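Local coordinates for protein 1-deoxy-D-xylulose 5-phosphate reductoisomerase (Zymomonas mobilis, PDB 1R0K) that catalyses the NADPH-dependent rearrangement and reduction of 1-deoxy-D-xylulose 5-phosphate to 2-C-methyl-D-erythritol 4-phosphate in isoprenoid biosynthesis, using a divalent metal ion, at residues I34-L45 / A54-L64; D166-S176 / P242-L253. All coordinates share one frame; numbering follows the deposited sequence.

Interaction 1 of 2, residues I34-L45 / A54-L64; sequences IALTANRNVKDL and AKRAVIADPSL. With ACT (acetate ion), chain F.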
# COMPACT_ATOMS: atom_id res chain seq x y z
N ILE B 34 9.49 -29.05 -12.39
CA ILE B 34 8.93 -30.38 -12.47
C ILE B 34 8.26 -30.54 -13.83
O ILE B 34 8.80 -31.17 -14.73
CB ILE B 34 7.88 -30.63 -11.35
CG1 ILE B 34 8.53 -30.45 -9.98
CG2 ILE B 34 7.31 -32.04 -11.47
CD1 ILE B 34 9.68 -31.39 -9.71
N ALA B 35 7.09 -29.94 -13.99
CA ALA B 35 6.38 -30.04 -15.26
C ALA B 35 6.08 -28.70 -15.89
O ALA B 35 5.90 -27.69 -15.21
CB ALA B 35 5.09 -30.82 -15.08
N LEU B 36 6.06 -28.69 -17.22
CA LEU B 36 5.72 -27.50 -17.99
C LEU B 36 4.68 -28.00 -18.97
O LEU B 36 4.80 -29.11 -19.49
CB LEU B 36 6.93 -26.97 -18.76
CG LEU B 36 8.13 -26.42 -17.98
CD1 LEU B 36 9.11 -25.82 -18.97
CD2 LEU B 36 7.68 -25.37 -16.96
N THR B 37 3.65 -27.21 -19.23
CA THR B 37 2.63 -27.63 -20.17
C THR B 37 2.33 -26.50 -21.13
O THR B 37 2.57 -25.33 -20.82
CB THR B 37 1.31 -28.02 -19.48
OG1 THR B 37 0.58 -26.83 -19.14
CG2 THR B 37 1.60 -28.82 -18.22
N ALA B 38 1.81 -26.85 -22.30
CA ALA B 38 1.44 -25.87 -23.30
C ALA B 38 0.19 -26.40 -23.99
O ALA B 38 -0.26 -27.51 -23.70
CB ALA B 38 2.57 -25.68 -24.31
N ASN B 39 -0.39 -25.60 -24.88
CA ASN B 39 -1.59 -26.01 -25.59
C ASN B 39 -1.25 -26.55 -26.97
O ASN B 39 -1.49 -27.72 -27.27
CB ASN B 39 -2.56 -24.83 -25.71
CG ASN B 39 -3.89 -25.23 -26.32
OD1 ASN B 39 -4.55 -26.15 -25.85
ND2 ASN B 39 -4.29 -24.52 -27.37
N ARG B 40 -0.67 -25.70 -27.82
CA ARG B 40 -0.30 -26.11 -29.17
C ARG B 40 1.12 -25.74 -29.58
O ARG B 40 1.60 -26.21 -30.61
CB ARG B 40 -1.29 -25.53 -30.19
CG ARG B 40 -2.69 -26.14 -30.12
CD ARG B 40 -3.61 -25.50 -31.15
NE ARG B 40 -3.12 -25.65 -32.52
CZ ARG B 40 -3.12 -26.79 -33.20
NH1 ARG B 40 -3.59 -27.90 -32.65
NH2 ARG B 40 -2.65 -26.82 -34.45
N ASN B 41 1.81 -24.91 -28.79
CA ASN B 41 3.16 -24.49 -29.14
C ASN B 41 4.23 -25.47 -28.66
O ASN B 41 4.91 -25.23 -27.66
CB ASN B 41 3.47 -23.10 -28.58
CG ASN B 41 4.73 -22.49 -29.18
OD1 ASN B 41 5.76 -23.16 -29.30
ND2 ASN B 41 4.64 -21.22 -29.55
N VAL B 42 4.38 -26.57 -29.40
CA VAL B 42 5.36 -27.59 -29.07
C VAL B 42 6.78 -27.04 -29.02
O VAL B 42 7.54 -27.33 -28.10
CB VAL B 42 5.31 -28.74 -30.10
CG1 VAL B 42 6.35 -29.79 -29.77
CG2 VAL B 42 3.92 -29.35 -30.12
N LYS B 43 7.14 -26.25 -30.03
CA LYS B 43 8.48 -25.67 -30.11
C LYS B 43 8.88 -24.94 -28.84
O LYS B 43 9.90 -25.24 -28.22
CB LYS B 43 8.56 -24.70 -31.30
CG LYS B 43 9.90 -23.98 -31.42
CD LYS B 43 11.06 -24.95 -31.55
CE LYS B 43 12.39 -24.21 -31.64
NZ LYS B 43 12.45 -23.29 -32.81
N ASP B 44 8.06 -23.97 -28.45
CA ASP B 44 8.31 -23.18 -27.26
C ASP B 44 8.34 -24.07 -26.01
O ASP B 44 9.24 -23.94 -25.18
CB ASP B 44 7.24 -22.11 -27.13
CG ASP B 44 7.40 -21.24 -25.90
OD1 ASP B 44 8.47 -21.31 -25.25
OD2 ASP B 44 6.46 -20.48 -25.60
N LEU B 45 7.37 -24.98 -25.90
CA LEU B 45 7.31 -25.88 -24.76
C LEU B 45 8.59 -26.68 -24.61
O LEU B 45 9.21 -26.69 -23.54
CB LEU B 45 6.13 -26.85 -24.90
CG LEU B 45 6.00 -27.89 -23.78
CD1 LEU B 45 5.78 -27.19 -22.43
CD2 LEU B 45 4.84 -28.84 -24.09
N ALA B 54 13.43 -29.71 -17.21
CA ALA B 54 12.15 -30.12 -16.64
C ALA B 54 12.02 -31.63 -16.66
O ALA B 54 12.59 -32.30 -17.53
CB ALA B 54 11.00 -29.49 -17.42
N LYS B 55 11.28 -32.18 -15.71
CA LYS B 55 11.09 -33.62 -15.64
C LYS B 55 10.08 -34.08 -16.67
O LYS B 55 10.17 -35.19 -17.20
CB LYS B 55 10.64 -34.03 -14.24
CG LYS B 55 10.43 -35.53 -14.09
CD LYS B 55 10.00 -35.91 -12.69
CE LYS B 55 9.73 -37.40 -12.58
NZ LYS B 55 9.27 -37.79 -11.22
N ARG B 56 9.11 -33.23 -16.97
CA ARG B 56 8.08 -33.60 -17.94
C ARG B 56 7.50 -32.39 -18.65
O ARG B 56 7.40 -31.31 -18.07
CB ARG B 56 6.96 -34.36 -17.23
CG ARG B 56 5.84 -34.83 -18.16
CD ARG B 56 4.77 -35.56 -17.37
NE ARG B 56 5.33 -36.65 -16.58
CZ ARG B 56 4.63 -37.40 -15.74
NH1 ARG B 56 3.33 -37.19 -15.58
NH2 ARG B 56 5.23 -38.37 -15.06
N ALA B 57 7.14 -32.58 -19.91
CA ALA B 57 6.53 -31.53 -20.72
C ALA B 57 5.24 -32.10 -21.29
O ALA B 57 5.23 -33.20 -21.85
CB ALA B 57 7.47 -31.12 -21.85
N VAL B 58 4.15 -31.36 -21.16
CA VAL B 58 2.88 -31.84 -21.65
C VAL B 58 2.26 -30.90 -22.67
O VAL B 58 2.11 -29.71 -22.42
CB VAL B 58 1.87 -32.04 -20.50
CG1 VAL B 58 0.61 -32.72 -21.02
CG2 VAL B 58 2.50 -32.87 -19.40
N ILE B 59 1.90 -31.45 -23.82
CA ILE B 59 1.25 -30.66 -24.85
C ILE B 59 -0.23 -31.06 -24.76
O ILE B 59 -0.57 -32.24 -24.86
CB ILE B 59 1.84 -30.96 -26.25
CG1 ILE B 59 1.32 -29.94 -27.26
CG2 ILE B 59 1.52 -32.39 -26.68
CD1 ILE B 59 1.79 -28.53 -26.99
N ALA B 60 -1.09 -30.08 -24.54
CA ALA B 60 -2.52 -30.32 -24.39
C ALA B 60 -3.16 -31.05 -25.57
O ALA B 60 -3.96 -31.97 -25.38
CB ALA B 60 -3.25 -29.00 -24.15
N ASP B 61 -2.82 -30.63 -26.78
CA ASP B 61 -3.37 -31.22 -27.98
C ASP B 61 -2.78 -32.61 -28.25
O ASP B 61 -1.60 -32.74 -28.57
CB ASP B 61 -3.09 -30.29 -29.17
CG ASP B 61 -3.97 -30.58 -30.35
OD1 ASP B 61 -3.97 -31.73 -30.83
OD2 ASP B 61 -4.68 -29.65 -30.80
N PRO B 62 -3.61 -33.66 -28.13
CA PRO B 62 -3.12 -35.03 -28.36
C PRO B 62 -2.52 -35.18 -29.75
O PRO B 62 -1.60 -35.98 -29.96
CB PRO B 62 -4.37 -35.88 -28.18
CG PRO B 62 -5.18 -35.09 -27.21
CD PRO B 62 -5.02 -33.68 -27.73
N SER B 63 -3.04 -34.42 -30.70
CA SER B 63 -2.59 -34.46 -32.09
C SER B 63 -1.13 -34.06 -32.24
O SER B 63 -0.49 -34.38 -33.24
CB SER B 63 -3.45 -33.53 -32.95
OG SER B 63 -4.84 -33.71 -32.68
N LEU B 64 -0.60 -33.36 -31.24
CA LEU B 64 0.78 -32.90 -31.31
C LEU B 64 1.77 -33.72 -30.49
O LEU B 64 2.94 -33.36 -30.37
CB LEU B 64 0.86 -31.43 -30.87
CG LEU B 64 -0.03 -30.43 -31.63
CD1 LEU B 64 0.16 -29.04 -31.05
CD2 LEU B 64 0.33 -30.44 -33.11
C ACT F . -0.17 -22.36 -26.66
O ACT F . 0.68 -23.28 -26.28
OXT ACT F . -1.03 -22.47 -27.59
CH3 ACT F . -0.21 -21.02 -25.99

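Interaction 2 of 2, residues D166-S176 / P242-L253; sequences DYVRRIIITAS and PQSVIHSMVEYL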
# COMPACT_ATOMS: atom_id res chain seq x y z
N ASP B 166 -12.07 -8.55 8.86
CA ASP B 166 -12.94 -7.52 9.43
C ASP B 166 -12.33 -6.12 9.46
O ASP B 166 -13.04 -5.14 9.69
CB ASP B 166 -13.37 -7.91 10.84
CG ASP B 166 -14.20 -9.17 10.88
OD1 ASP B 166 -14.83 -9.51 9.85
OD2 ASP B 166 -14.23 -9.82 11.95
N TYR B 167 -11.02 -6.02 9.24
CA TYR B 167 -10.37 -4.71 9.25
C TYR B 167 -10.64 -3.94 7.96
O TYR B 167 -10.34 -2.74 7.87
CB TYR B 167 -8.85 -4.85 9.42
CG TYR B 167 -8.41 -5.41 10.76
CD1 TYR B 167 -9.29 -5.50 11.84
CD2 TYR B 167 -7.09 -5.82 10.95
CE1 TYR B 167 -8.87 -5.99 13.07
CE2 TYR B 167 -6.66 -6.30 12.19
CZ TYR B 167 -7.55 -6.38 13.24
OH TYR B 167 -7.11 -6.85 14.46
N VAL B 168 -11.19 -4.62 6.97
CA VAL B 168 -11.48 -3.98 5.69
C VAL B 168 -12.78 -3.18 5.69
O VAL B 168 -13.83 -3.69 6.07
CB VAL B 168 -11.57 -5.03 4.54
CG1 VAL B 168 -12.01 -4.34 3.24
CG2 VAL B 168 -10.23 -5.70 4.35
N ARG B 169 -12.70 -1.92 5.26
CA ARG B 169 -13.88 -1.08 5.15
C ARG B 169 -14.36 -1.19 3.70
O ARG B 169 -15.55 -1.31 3.44
CB ARG B 169 -13.56 0.38 5.46
CG ARG B 169 -14.71 1.33 5.13
CD ARG B 169 -14.47 2.70 5.73
NE ARG B 169 -14.56 2.64 7.18
CZ ARG B 169 -13.77 3.34 8.00
NH1 ARG B 169 -12.83 4.13 7.50
NH2 ARG B 169 -13.93 3.24 9.31
N ARG B 170 -13.42 -1.16 2.77
CA ARG B 170 -13.76 -1.28 1.36
C ARG B 170 -12.56 -1.70 0.52
O ARG B 170 -11.41 -1.44 0.88
CB ARG B 170 -14.32 0.04 0.81
CG ARG B 170 -13.35 1.21 0.86
CD ARG B 170 -13.79 2.40 -0.02
NE ARG B 170 -12.99 3.58 0.29
CZ ARG B 170 -12.93 4.69 -0.44
NH1 ARG B 170 -13.62 4.81 -1.57
NH2 ARG B 170 -12.16 5.69 -0.03
N ILE B 171 -12.84 -2.39 -0.58
CA ILE B 171 -11.81 -2.81 -1.53
C ILE B 171 -12.14 -2.05 -2.81
O ILE B 171 -13.27 -2.13 -3.32
CB ILE B 171 -11.84 -4.33 -1.80
CG1 ILE B 171 -11.29 -5.08 -0.58
CG2 ILE B 171 -11.03 -4.65 -3.05
CD1 ILE B 171 -11.20 -6.59 -0.78
N ILE B 172 -11.17 -1.31 -3.32
CA ILE B 172 -11.36 -0.53 -4.52
C ILE B 172 -10.66 -1.19 -5.69
O ILE B 172 -9.43 -1.28 -5.72
CB ILE B 172 -10.80 0.89 -4.36
CG1 ILE B 172 -11.37 1.53 -3.10
CG2 ILE B 172 -11.12 1.73 -5.59
CD1 ILE B 172 -10.71 2.85 -2.75
N ILE B 173 -11.44 -1.68 -6.65
CA ILE B 173 -10.87 -2.30 -7.83
C ILE B 173 -10.74 -1.17 -8.85
O ILE B 173 -11.74 -0.61 -9.29
CB ILE B 173 -11.77 -3.40 -8.40
CG1 ILE B 173 -12.06 -4.45 -7.32
CG2 ILE B 173 -11.11 -4.04 -9.61
CD1 ILE B 173 -13.01 -5.53 -7.78
N THR B 174 -9.51 -0.82 -9.19
CA THR B 174 -9.31 0.24 -10.17
C THR B 174 -9.58 -0.32 -11.56
O THR B 174 -9.41 -1.52 -11.80
CB THR B 174 -7.88 0.80 -10.10
OG1 THR B 174 -6.94 -0.28 -10.09
CG2 THR B 174 -7.73 1.64 -8.83
N ALA B 175 -10.02 0.55 -12.47
CA ALA B 175 -10.36 0.14 -13.82
C ALA B 175 -9.95 1.24 -14.79
O ALA B 175 -10.21 2.41 -14.55
CB ALA B 175 -11.87 -0.10 -13.94
N SER B 176 -9.30 0.85 -15.89
CA SER B 176 -8.88 1.82 -16.89
C SER B 176 -10.11 2.47 -17.49
O SER B 176 -10.09 3.64 -17.87
CB SER B 176 -8.10 1.14 -18.01
OG SER B 176 -8.95 0.29 -18.77
N PRO B 242 -7.88 5.93 -15.54
CA PRO B 242 -7.27 5.76 -16.87
C PRO B 242 -5.83 5.27 -16.93
O PRO B 242 -5.53 4.31 -17.65
CB PRO B 242 -7.44 7.14 -17.50
CG PRO B 242 -8.72 7.64 -16.88
CD PRO B 242 -8.52 7.26 -15.43
N GLN B 243 -4.93 5.91 -16.19
CA GLN B 243 -3.51 5.53 -16.21
C GLN B 243 -3.23 4.09 -15.77
O GLN B 243 -2.22 3.51 -16.16
CB GLN B 243 -2.70 6.48 -15.32
CG GLN B 243 -2.64 7.94 -15.80
CD GLN B 243 -3.95 8.68 -15.60
OE1 GLN B 243 -4.75 8.33 -14.73
NE2 GLN B 243 -4.16 9.72 -16.39
N SER B 244 -4.11 3.53 -14.96
CA SER B 244 -3.93 2.16 -14.48
C SER B 244 -2.58 1.93 -13.80
O SER B 244 -1.98 0.87 -13.96
CB SER B 244 -4.09 1.16 -15.63
OG SER B 244 -5.40 1.19 -16.17
N VAL B 245 -2.09 2.93 -13.07
CA VAL B 245 -0.82 2.78 -12.37
C VAL B 245 -1.11 2.30 -10.96
O VAL B 245 -0.35 1.52 -10.39
CB VAL B 245 -0.00 4.10 -12.35
CG1 VAL B 245 0.68 4.29 -13.70
CG2 VAL B 245 -0.90 5.28 -12.05
N ILE B 246 -2.22 2.77 -10.39
CA ILE B 246 -2.64 2.27 -9.09
C ILE B 246 -3.42 1.04 -9.52
O ILE B 246 -4.44 1.15 -10.22
CB ILE B 246 -3.56 3.26 -8.34
CG1 ILE B 246 -2.75 4.49 -7.92
CG2 ILE B 246 -4.18 2.57 -7.12
CD1 ILE B 246 -3.52 5.50 -7.09
N HIS B 247 -2.93 -0.13 -9.14
CA HIS B 247 -3.52 -1.39 -9.55
C HIS B 247 -4.73 -1.88 -8.75
O HIS B 247 -5.41 -2.81 -9.18
CB HIS B 247 -2.41 -2.44 -9.62
CG HIS B 247 -1.33 -2.09 -10.60
ND1 HIS B 247 0.01 -2.30 -10.34
CD2 HIS B 247 -1.39 -1.51 -11.82
CE1 HIS B 247 0.72 -1.86 -11.37
NE2 HIS B 247 -0.10 -1.38 -12.28
N SER B 248 -4.98 -1.23 -7.61
CA SER B 248 -6.12 -1.48 -6.72
C SER B 248 -5.79 -1.08 -5.28
O SER B 248 -4.63 -0.87 -4.93
CB SER B 248 -6.60 -2.94 -6.77
OG SER B 248 -7.49 -3.10 -7.87
N MET B 249 -6.82 -0.97 -4.44
CA MET B 249 -6.58 -0.53 -3.08
C MET B 249 -7.49 -1.17 -2.04
O MET B 249 -8.53 -1.76 -2.37
CB MET B 249 -6.76 0.99 -3.01
CG MET B 249 -6.09 1.75 -4.14
SD MET B 249 -6.37 3.55 -4.04
CE MET B 249 -7.69 3.76 -5.21
N VAL B 250 -7.09 -1.05 -0.78
CA VAL B 250 -7.86 -1.58 0.34
C VAL B 250 -7.89 -0.55 1.46
O VAL B 250 -6.83 -0.10 1.92
CB VAL B 250 -7.23 -2.88 0.92
CG1 VAL B 250 -8.04 -3.35 2.11
CG2 VAL B 250 -7.17 -3.97 -0.14
N GLU B 251 -9.08 -0.15 1.89
CA GLU B 251 -9.17 0.81 2.98
C GLU B 251 -9.47 0.07 4.27
O GLU B 251 -10.31 -0.83 4.31
CB GLU B 251 -10.27 1.85 2.75
CG GLU B 251 -10.24 2.97 3.80
CD GLU B 251 -11.38 3.96 3.66
OE1 GLU B 251 -11.68 4.37 2.52
OE2 GLU B 251 -11.96 4.34 4.70
N TYR B 252 -8.78 0.47 5.33
CA TYR B 252 -8.93 -0.13 6.64
C TYR B 252 -9.86 0.73 7.51
O TYR B 252 -10.11 1.89 7.19
CB TYR B 252 -7.56 -0.27 7.31
CG TYR B 252 -6.68 -1.31 6.64
CD1 TYR B 252 -6.28 -1.18 5.31
CD2 TYR B 252 -6.28 -2.45 7.34
CE1 TYR B 252 -5.50 -2.17 4.69
CE2 TYR B 252 -5.52 -3.44 6.73
CZ TYR B 252 -5.13 -3.30 5.41
OH TYR B 252 -4.39 -4.30 4.83
N LEU B 253 -10.34 0.13 8.60
CA LEU B 253 -11.25 0.77 9.55
C LEU B 253 -10.74 2.08 10.12
O LEU B 253 -11.53 2.90 10.58
CB LEU B 253 -11.55 -0.18 10.72
CG LEU B 253 -12.08 -1.59 10.43
CD1 LEU B 253 -12.42 -2.29 11.75
CD2 LEU B 253 -13.31 -1.51 9.54

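Interaction 1 of 2, residues I34-L45 / A54-L64
L36 and A38 pair with A57 and I59 as neighbouring parallel strands of a Rossmann-type sheet. Helix 42-51 makes the crossover of this right-handed beta-alpha-beta unit. Backbone bonds alternate between the strands; A38 N gives to V58 O at 2.9 Å. A35, T37 and V58 share one face of the sheet. There T37 and V58 lie side by side and point the same way, with T37 CG2 4.0 Å from V58 CB. T37 OG1 is held by G11 N, and helix 83-90 packs on this face.

The other face carries A38, A57 and I59 and meets the crossover helix. I59 has CG1 anti to its backbone N (chi1 -170°), and chi2 then turns CD1 toward the first strand's end. CD1 lies 4.0 Å from A38 CB and is also close to N39 O. V42 crosses I59 at about a right angle, its CG2 3.9 Å from I59 CD1. The same V42 methyl touches L64 CB. L45 sets its CG over A57 CB, and its CD2 is 4.2 Å from I59 CD1. With an alanine at I59, the space CD1 fills between A38, V42 and L45 would probably be left as a gap.

That end probably forms part of the NADPH site, since R40 and N41 are predicted to bind the cofactor. An acetate, probably from the crystallisation liquor, sits here; its O accepts from the backbone N atoms of N39, R40 and N41. The R40 side chain bends at chi3 and runs alongside D61. Their flat groups are turned 66° apart, with D61 OD2 at the guanidinium edge. R40 NH1 reaches D61 OD2 at 2.8 Å, a salt bridge whose hydrogen bond is weak because the N-H points off line.

Interaction 2 of 2, residues D166-S176 / P242-L253
R169 and R170 both face E251 across a classic beta bulge in an antiparallel strand pair. The two strands are the middle ones of the four-stranded mixed sheet. Backbone bonds set the pairing. E251 O takes R169 N at 2.8 Å and, more weakly, R170 N. E251 N returns a bond to R170 O. I172 and M249 form the next hydrogen-bonded pair.

The charged groups form a salt-bridge network on E251. R169 bends at chi3, and its NH1 meets OE2 of E251 at 2.9 Å, nearly along the C-O axis. R170 comes side-on, with NE and NH2 both on OE1 of E251. Each guanidinium plane stands 81° from the carboxylate. Bonds to both oxygens should limit the turning of the carboxylate. R170 NH2 also gives to L287 O of the second subunit, and R170 NH1 pairs with E237. In that subunit S286 bonds to E251 OE2, and E281 pairs with R169.

Apolar contacts lie on both faces. The V168 and V250 side chains cross at about a right angle, with V168 CG2 3.9 Å from V250 CG1. I171 lies on the same face as V250 and packs on helix 216-229. On the face of E251, M249 CE touches CG2 and CD1 of I172. I172 CD1 also sits over the centre of the R170 guanidinium, 3.6 Å above its plane. F289 of the second subunit packs on I172 and M249.

Polar side chains tie the strands together further along, before S176, a predicted substrate-binding residue. S248 OG accepts a weak bond from T174 N. T174 OG1 donates to I246 O at 2.9 Å.

Interactions 1 and 2 lie on opposite sides of the chain's centre. Their centres are 37 Å apart and their nearest atoms about 24 Å, so they do not touch. Interaction 1 closes in the sequence before interaction 2 opens. Each lies by a different predicted site. Residues 34-45 hold predicted NADPH-binding residues, and the side chain of A38 is about 4 Å from that of T13, which is also predicted to bind NADPH. Interaction 2 lies by the predicted substrate and metal sites: the side chain of S248 is about 4 Å from that of E152, a predicted manganese ligand. The second subunit touches interaction 2 but not interaction 1.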